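Side-chain contacts in chitin oligosaccahride binding protein NagB1 (Paenibacillus sp. FPU-7, PDB 7EHP), which binds chitin oligosaccharides such as N,N'-diacetylchitobiose as an extracellular solute-binding protein, probably for their uptake: residues L5-V10 against K19-I24; E40-K45 against F49-A54. All coordinates share one frame; numbering follows the deposited sequence.

Contact 1: L5-V10 against K19-I24; sequences LRHTQV and KMLEDI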
loop_
_atom_site.group_PDB
_atom_site.type_symbol
_atom_site.label_atom_id
_atom_site.label_comp_id
_atom_site.label_asym_id
_atom_site.label_seq_id
_atom_site.Cartn_x
_atom_site.Cartn_y
_atom_site.Cartn_z
ATOM N N LEU A 5 13.892 -13.829 -9.063
ATOM C CA LEU A 5 13.598 -12.760 -8.112
ATOM C C LEU A 5 12.421 -11.986 -8.690
ATOM O O LEU A 5 12.607 -11.154 -9.579
ATOM C CB LEU A 5 14.803 -11.849 -7.884
ATOM C CG LEU A 5 14.796 -11.041 -6.573
ATOM C CD1 LEU A 5 16.153 -10.382 -6.289
ATOM C CD2 LEU A 5 13.697 -10.004 -6.517
ATOM N N ARG A 6 11.221 -12.243 -8.172
ATOM C CA ARG A 6 10.009 -11.591 -8.664
ATOM C C ARG A 6 9.783 -10.277 -7.916
ATOM O O ARG A 6 9.719 -10.256 -6.681
ATOM C CB ARG A 6 8.806 -12.515 -8.497
ATOM C CG ARG A 6 7.454 -11.805 -8.631
ATOM C CD ARG A 6 7.059 -11.606 -10.078
ATOM N NE ARG A 6 7.183 -12.827 -10.880
ATOM C CZ ARG A 6 6.366 -13.879 -10.822
ATOM N NH1 ARG A 6 5.316 -13.902 -10.000
ATOM N NH2 ARG A 6 6.598 -14.919 -11.605
ATOM N N HIS A 7 9.655 -9.188 -8.660
ATOM C CA HIS A 7 9.431 -7.877 -8.071
ATOM C C HIS A 7 8.361 -7.153 -8.879
ATOM O O HIS A 7 8.015 -7.551 -9.998
ATOM C CB HIS A 7 10.719 -7.054 -8.069
ATOM C CG HIS A 7 11.168 -6.690 -9.447
ATOM N ND1 HIS A 7 10.708 -5.567 -10.100
ATOM C CD2 HIS A 7 11.965 -7.337 -10.328
ATOM C CE1 HIS A 7 11.231 -5.519 -11.311
ATOM N NE2 HIS A 7 12.001 -6.580 -11.473
ATOM N N THR A 8 7.864 -6.047 -8.330
ATOM C CA THR A 8 6.825 -5.275 -9.000
ATOM C C THR A 8 7.300 -3.893 -9.417
ATOM O O THR A 8 6.466 -3.028 -9.724
ATOM C CB THR A 8 5.591 -5.152 -8.103
ATOM O OG1 THR A 8 5.938 -4.437 -6.916
ATOM C CG2 THR A 8 5.081 -6.533 -7.711
ATOM N N GLN A 9 8.614 -3.650 -9.432
ATOM C CA GLN A 9 9.132 -2.305 -9.715
ATOM C C GLN A 9 9.279 -2.128 -11.228
ATOM O O GLN A 9 10.371 -2.135 -11.788
ATOM C CB GLN A 9 10.452 -2.068 -8.983
ATOM C CG GLN A 9 10.408 -2.252 -7.454
ATOM C CD GLN A 9 9.174 -1.621 -6.820
ATOM O OE1 GLN A 9 8.884 -0.434 -7.030
ATOM N NE2 GLN A 9 8.440 -2.408 -6.035
ATOM N N VAL A 10 8.143 -1.975 -11.902
ATOM C CA VAL A 10 8.137 -2.045 -13.362
ATOM C C VAL A 10 7.967 -0.689 -14.037
ATOM O O VAL A 10 8.297 -0.569 -15.227
ATOM C CB VAL A 10 7.059 -3.024 -13.873
ATOM C CG1 VAL A 10 7.352 -4.431 -13.362
ATOM C CG2 VAL A 10 5.637 -2.534 -13.466
ATOM N N LYS A 19 16.825 -0.182 -10.090
ATOM C CA LYS A 19 18.279 -0.098 -10.093
ATOM C C LYS A 19 18.867 -0.600 -8.778
ATOM O O LYS A 19 19.914 -1.264 -8.777
ATOM C CB LYS A 19 18.710 1.342 -10.378
ATOM C CG LYS A 19 20.215 1.551 -10.396
ATOM C CD LYS A 19 20.904 0.620 -11.390
ATOM C CE LYS A 19 22.277 1.175 -11.779
ATOM N NZ LYS A 19 23.232 1.002 -10.649
ATOM N N MET A 20 18.194 -0.332 -7.649
ATOM C CA MET A 20 18.664 -0.877 -6.375
ATOM C C MET A 20 18.553 -2.396 -6.370
ATOM O O MET A 20 19.472 -3.090 -5.920
ATOM C CB MET A 20 17.894 -0.269 -5.197
ATOM C CG MET A 20 18.537 -0.509 -3.829
ATOM S SD MET A 20 17.722 0.273 -2.394
ATOM C CE MET A 20 16.643 -1.058 -1.847
ATOM N N LEU A 21 17.446 -2.934 -6.895
ATOM C CA LEU A 21 17.326 -4.387 -7.016
ATOM C C LEU A 21 18.444 -4.965 -7.877
ATOM O O LEU A 21 18.990 -6.027 -7.566
ATOM C CB LEU A 21 15.959 -4.758 -7.603
ATOM C CG LEU A 21 14.821 -4.782 -6.579
ATOM C CD1 LEU A 21 13.447 -4.776 -7.256
ATOM C CD2 LEU A 21 14.948 -5.974 -5.633
ATOM N N GLU A 22 18.798 -4.280 -8.970
ATOM C CA GLU A 22 19.882 -4.757 -9.827
ATOM C C GLU A 22 21.228 -4.706 -9.110
ATOM O O GLU A 22 22.085 -5.577 -9.330
ATOM C CB GLU A 22 19.934 -3.934 -11.116
ATOM C CG GLU A 22 18.716 -4.146 -12.017
ATOM C CD GLU A 22 18.575 -3.097 -13.095
ATOM O OE1 GLU A 22 19.485 -2.239 -13.220
ATOM O OE2 GLU A 22 17.553 -3.133 -13.830
ATOM N N ASP A 23 21.455 -3.673 -8.289
ATOM C CA ASP A 23 22.675 -3.637 -7.481
ATOM C C ASP A 23 22.706 -4.808 -6.512
ATOM O O ASP A 23 23.728 -5.498 -6.378
ATOM C CB ASP A 23 22.785 -2.315 -6.714
ATOM C CG ASP A 23 23.075 -1.135 -7.620
ATOM O OD1 ASP A 23 23.260 -1.355 -8.832
ATOM O OD2 ASP A 23 23.118 0.016 -7.124
ATOM N N ILE A 24 21.581 -5.051 -5.827
ATOM C CA ILE A 24 21.495 -6.190 -4.916
ATOM C C ILE A 24 21.768 -7.493 -5.670
ATOM O O ILE A 24 22.478 -8.379 -5.174
ATOM C CB ILE A 24 20.127 -6.196 -4.191
ATOM C CG1 ILE A 24 20.031 -5.015 -3.210
ATOM C CG2 ILE A 24 19.924 -7.517 -3.444
ATOM C CD1 ILE A 24 18.628 -4.778 -2.595
#
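The backbone N of Q9 donates to ND1 of H7 at 2.9 Å, in a somewhat bent bond (143° at the hydrogen). The donor lies almost in the plane of the imidazole and meets its edge, a bond that helps fix the ring's rotation just past the end of strand 3-7, where Q9 is the centre of an inverse gamma turn. Both residues also touch L21, the residue of helix 15-31 that supplies nearly all of the helix's side of the contact. Its CD1 comes to 3.6 Å from CB of H7 and 3.7 Å from CG, so the methyl sits where the imidazole joins its stem and reaches the ring obliquely. In H7, CG stands between the backbone N and the carbonyl carbon (chi1 67°), which places the imidazole beside Q9 N while CB stays turned to the helix. The same methyl is 4.0 Å from CG of Q9, and the two side chains pass roughly at right angles; a bend at chi2 (-44°) carries the Q9 amide off that line. The other branch of L21 ends in CD2, which lies 4.3 Å from CD2 of L5, a looser apolar contact. L21 is thus shared by L5, H7 and Q9, whose CB atoms all face the helix, and all four residues are buried. F303 of helix 294-307 packs on both L5 and I24, while L39 of strand 37-41 lies against L5 and H7. At the far end of the row, Q9 belongs to the glycan pocket and its side chain comes within about 4 Å of a bound NAG. Helix packing of this kind against the first strand is characteristic of a beta-alpha-beta unit, here strand 3-7, helix 15-31 and strand 37-41, of the periplasmic-binding-protein fold.

Contact 2: E40-K45 against F49-A54; sequences EGVEDK and FEKLPA. With NAG (2-acetamido-2-deoxy-beta-D-glucopyranose), chain C; NAG (2-acetamido-2-deoxy-beta-D-glucopyranose), chain B.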
loop_
_atom_site.group_PDB
_atom_site.type_symbol
_atom_site.label_atom_id
_atom_site.label_comp_id
_atom_site.label_asym_id
_atom_site.label_seq_id
_atom_site.Cartn_x
_atom_site.Cartn_y
_atom_site.Cartn_z
ATOM N N GLU A 40 12.569 -10.595 -12.527
ATOM C CA GLU A 40 11.355 -10.598 -13.336
ATOM C C GLU A 40 10.385 -9.608 -12.708
ATOM O O GLU A 40 9.929 -9.812 -11.579
ATOM C CB GLU A 40 10.726 -11.997 -13.437
ATOM C CG GLU A 40 9.379 -11.987 -14.207
ATOM C CD GLU A 40 8.622 -13.299 -14.155
ATOM O OE1 GLU A 40 8.023 -13.663 -15.186
ATOM O OE2 GLU A 40 8.609 -13.974 -13.091
ATOM N N GLY A 41 10.082 -8.531 -13.431
ATOM C CA GLY A 41 9.137 -7.540 -12.953
ATOM C C GLY A 41 7.743 -7.813 -13.484
ATOM O O GLY A 41 7.550 -8.006 -14.687
ATOM N N VAL A 42 6.777 -7.848 -12.580
ATOM C CA VAL A 42 5.381 -8.062 -12.923
ATOM C C VAL A 42 4.581 -6.963 -12.242
ATOM O O VAL A 42 4.793 -6.686 -11.054
ATOM C CB VAL A 42 4.901 -9.463 -12.489
ATOM C CG1 VAL A 42 3.405 -9.637 -12.729
ATOM C CG2 VAL A 42 5.698 -10.555 -13.218
ATOM N N GLU A 43 3.693 -6.318 -12.995
ATOM C CA GLU A 43 2.881 -5.245 -12.439
ATOM C C GLU A 43 2.213 -5.688 -11.148
ATOM O O GLU A 43 1.708 -6.809 -11.051
ATOM C CB GLU A 43 1.814 -4.793 -13.440
ATOM C CG GLU A 43 1.139 -3.501 -13.007
ATOM C CD GLU A 43 -0.006 -3.099 -13.932
ATOM O OE1 GLU A 43 -0.749 -3.989 -14.378
ATOM O OE2 GLU A 43 -0.151 -1.901 -14.222
ATOM N N ASP A 44 2.207 -4.776 -10.164
ATOM C CA ASP A 44 1.750 -5.040 -8.802
ATOM C C ASP A 44 0.468 -5.868 -8.711
ATOM O O ASP A 44 0.464 -6.953 -8.119
ATOM C CB ASP A 44 1.587 -3.709 -8.041
ATOM C CG ASP A 44 0.679 -2.684 -8.755
ATOM O OD1 ASP A 44 -0.050 -3.012 -9.720
ATOM O OD2 ASP A 44 0.707 -1.509 -8.331
ATOM N N LYS A 45 -0.642 -5.351 -9.255
ATOM C CA LYS A 45 -1.911 -6.057 -9.147
ATOM C C LYS A 45 -1.888 -7.374 -9.909
ATOM O O LYS A 45 -2.570 -8.325 -9.520
ATOM C CB LYS A 45 -3.048 -5.174 -9.661
ATOM C CG LYS A 45 -2.998 -4.885 -11.167
ATOM C CD LYS A 45 -4.163 -3.997 -11.602
ATOM C CE LYS A 45 -4.343 -4.054 -13.112
ATOM N NZ LYS A 45 -5.521 -3.282 -13.600
ATOM N N PHE A 49 -2.494 -10.469 -7.332
ATOM C CA PHE A 49 -3.863 -10.953 -7.380
ATOM C C PHE A 49 -4.103 -12.035 -8.427
ATOM O O PHE A 49 -5.180 -12.638 -8.412
ATOM C CB PHE A 49 -4.835 -9.777 -7.627
ATOM C CG PHE A 49 -4.721 -8.679 -6.610
ATOM C CD1 PHE A 49 -4.576 -8.976 -5.264
ATOM C CD2 PHE A 49 -4.764 -7.354 -6.995
ATOM C CE1 PHE A 49 -4.480 -7.983 -4.326
ATOM C CE2 PHE A 49 -4.659 -6.354 -6.071
ATOM C CZ PHE A 49 -4.509 -6.666 -4.722
ATOM N N GLU A 50 -3.148 -12.297 -9.330
ATOM C CA GLU A 50 -3.330 -13.349 -10.329
ATOM C C GLU A 50 -2.110 -14.258 -10.486
ATOM O O GLU A 50 -2.216 -15.470 -10.274
ATOM C CB GLU A 50 -3.685 -12.755 -11.689
ATOM C CG GLU A 50 -5.127 -12.192 -11.757
ATOM C CD GLU A 50 -6.206 -13.281 -11.959
ATOM O OE1 GLU A 50 -7.103 -13.417 -11.089
ATOM O OE2 GLU A 50 -6.169 -13.990 -12.993
ATOM N N LYS A 51 -0.956 -13.691 -10.860
ATOM C CA LYS A 51 0.206 -14.502 -11.227
ATOM C C LYS A 51 0.699 -15.334 -10.054
ATOM O O LYS A 51 0.795 -16.562 -10.149
ATOM C CB LYS A 51 1.326 -13.608 -11.752
ATOM C CG LYS A 51 2.496 -14.377 -12.366
ATOM C CD LYS A 51 3.190 -13.539 -13.441
ATOM C CE LYS A 51 4.227 -14.342 -14.232
ATOM N NZ LYS A 51 3.606 -15.369 -15.124
ATOM N N LEU A 52 1.052 -14.672 -8.938
ATOM C CA LEU A 52 1.635 -15.352 -7.781
ATOM C C LEU A 52 0.647 -16.301 -7.100
ATOM O O LEU A 52 1.050 -17.410 -6.713
ATOM C CB LEU A 52 2.195 -14.342 -6.763
ATOM C CG LEU A 52 2.958 -14.874 -5.552
ATOM C CD1 LEU A 52 4.098 -15.789 -5.962
ATOM C CD2 LEU A 52 3.485 -13.748 -4.661
ATOM N N PRO A 53 -0.630 -15.931 -6.904
ATOM C CA PRO A 53 -1.587 -16.933 -6.394
ATOM C C PRO A 53 -1.632 -18.187 -7.241
ATOM O O PRO A 53 -1.707 -19.297 -6.700
ATOM C CB PRO A 53 -2.926 -16.177 -6.436
ATOM C CG PRO A 53 -2.532 -14.782 -6.168
ATOM C CD PRO A 53 -1.296 -14.621 -7.047
ATOM N N ALA A 54 -1.573 -18.041 -8.564
ATOM C CA ALA A 54 -1.590 -19.211 -9.433
ATOM C C ALA A 54 -0.343 -20.063 -9.220
ATOM O O ALA A 54 -0.439 -21.281 -9.028
ATOM C CB ALA A 54 -1.708 -18.784 -10.896
HETATM C C1 NAG C . -0.118 -1.520 -2.212
HETATM C C2 NAG C . -1.161 -2.588 -2.523
HETATM C C3 NAG C . -2.409 -2.363 -1.682
HETATM C C4 NAG C . -2.037 -2.319 -0.208
HETATM C C5 NAG C . -0.953 -1.270 0.032
HETATM C C6 NAG C . -0.460 -1.234 1.462
HETATM C C7 NAG C . -1.357 -3.756 -4.676
HETATM C C8 NAG C . -1.749 -3.642 -6.106
HETATM N N2 NAG C . -1.487 -2.641 -3.941
HETATM O O3 NAG C . -3.325 -3.421 -1.914
HETATM O O4 NAG C . -3.171 -1.991 0.583
HETATM O O5 NAG C . 0.185 -1.528 -0.800
HETATM O O6 NAG C . -0.049 -2.517 1.918
HETATM O O7 NAG C . -0.948 -4.817 -4.194
HETATM C C1 NAG B . 4.833 -0.783 -3.745
HETATM C C2 NAG B . 4.529 -0.870 -2.251
HETATM C C3 NAG B . 3.159 -1.510 -2.030
HETATM C C4 NAG B . 2.084 -0.881 -2.922
HETATM C C5 NAG B . 2.593 -0.699 -4.359
HETATM C C6 NAG B . 1.653 0.037 -5.289
HETATM C C7 NAG B . 6.691 -1.072 -1.084
HETATM C C8 NAG B . 7.609 -1.997 -0.340
HETATM N N2 NAG B . 5.557 -1.617 -1.538
HETATM O O1 NAG B . 6.094 -0.242 -3.936
HETATM O O3 NAG B . 2.822 -1.407 -0.648
HETATM O O4 NAG B . 1.017 -1.819 -3.019
HETATM O O5 NAG B . 3.845 0.001 -4.377
HETATM O O6 NAG B . 2.072 -0.127 -6.642
HETATM O O7 NAG B . 6.973 0.111 -1.275
#
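The start of helix 44-58, with E43 at its N-cap, forms part of the glycan pocket, and K45 and F49 meet there one turn apart. F49 N donates to K45 O at 3.1 Å with an angle of 151° at the hydrogen, the donor standing above the carbonyl plane. F49 CG lies anti to its own carbonyl carbon (chi1 -56°), which turns the ring back along the helix until CD2 is 3.8 Å from K45 CB. Farther along the ring, CE2 lies 4.0 Å from C8, the acetamido methyl of NAG in chain C, approached obliquely. From another direction, CG of D44 comes to 3.7 Å of C8, so an aromatic ring and a carboxylate share it. D44 also takes a hydrogen bond through OD2 from O6 of NAG in chain B, at 2.6 Å, and so reaches both sugars. R362 makes a cation-pi contact with the F49 ring. With an alanine at F49, the acetamido methyl would probably lose its aromatic neighbour and R362 its cation-pi partner, opening a gap beside K45 CB. Away from the sugars, the extended part of the K51 side chain lies across V42, its CD 3.9 Å from V42 CG2 and the two chains nearly perpendicular. K51 NZ stays 4.7 Å from E40 OE1, too long for a salt bridge, though the opposite charges probably attract. E40 instead pairs through OE2 with R6, and K45 NZ reaches D164. The helix widens into a pi-type turn at 49-51 and is kinked at P53, whose N makes no bond to the preceding turn. Helix 44-58 follows strand 37-41 through a short connection, and V42 and K51 both pack on R6 of the neighbouring parallel strand 3-7.

In the fold
Contact 1 closes before contact 2 opens, and their centres lie about 14 Å apart. They follow one another through two successive strand-helix steps: strand 3-7 with helix 15-31, then strand 37-41 with helix 44-58. The two strands are parallel neighbours in one sheet, and the contacts touch directly along it. R6 NH2 and E40 OE2 form a salt bridge of 2.7 Å, while H7 O probably accepts a hydrogen bond from V42 N. Each contact also reaches the bound sugars, through Q9 in contact 1 and through D44, K45 and F49 in contact 2. The segment after strand 3-7 and the first turns of helix 44-58 therefore help to build the chitin-oligosaccharide site.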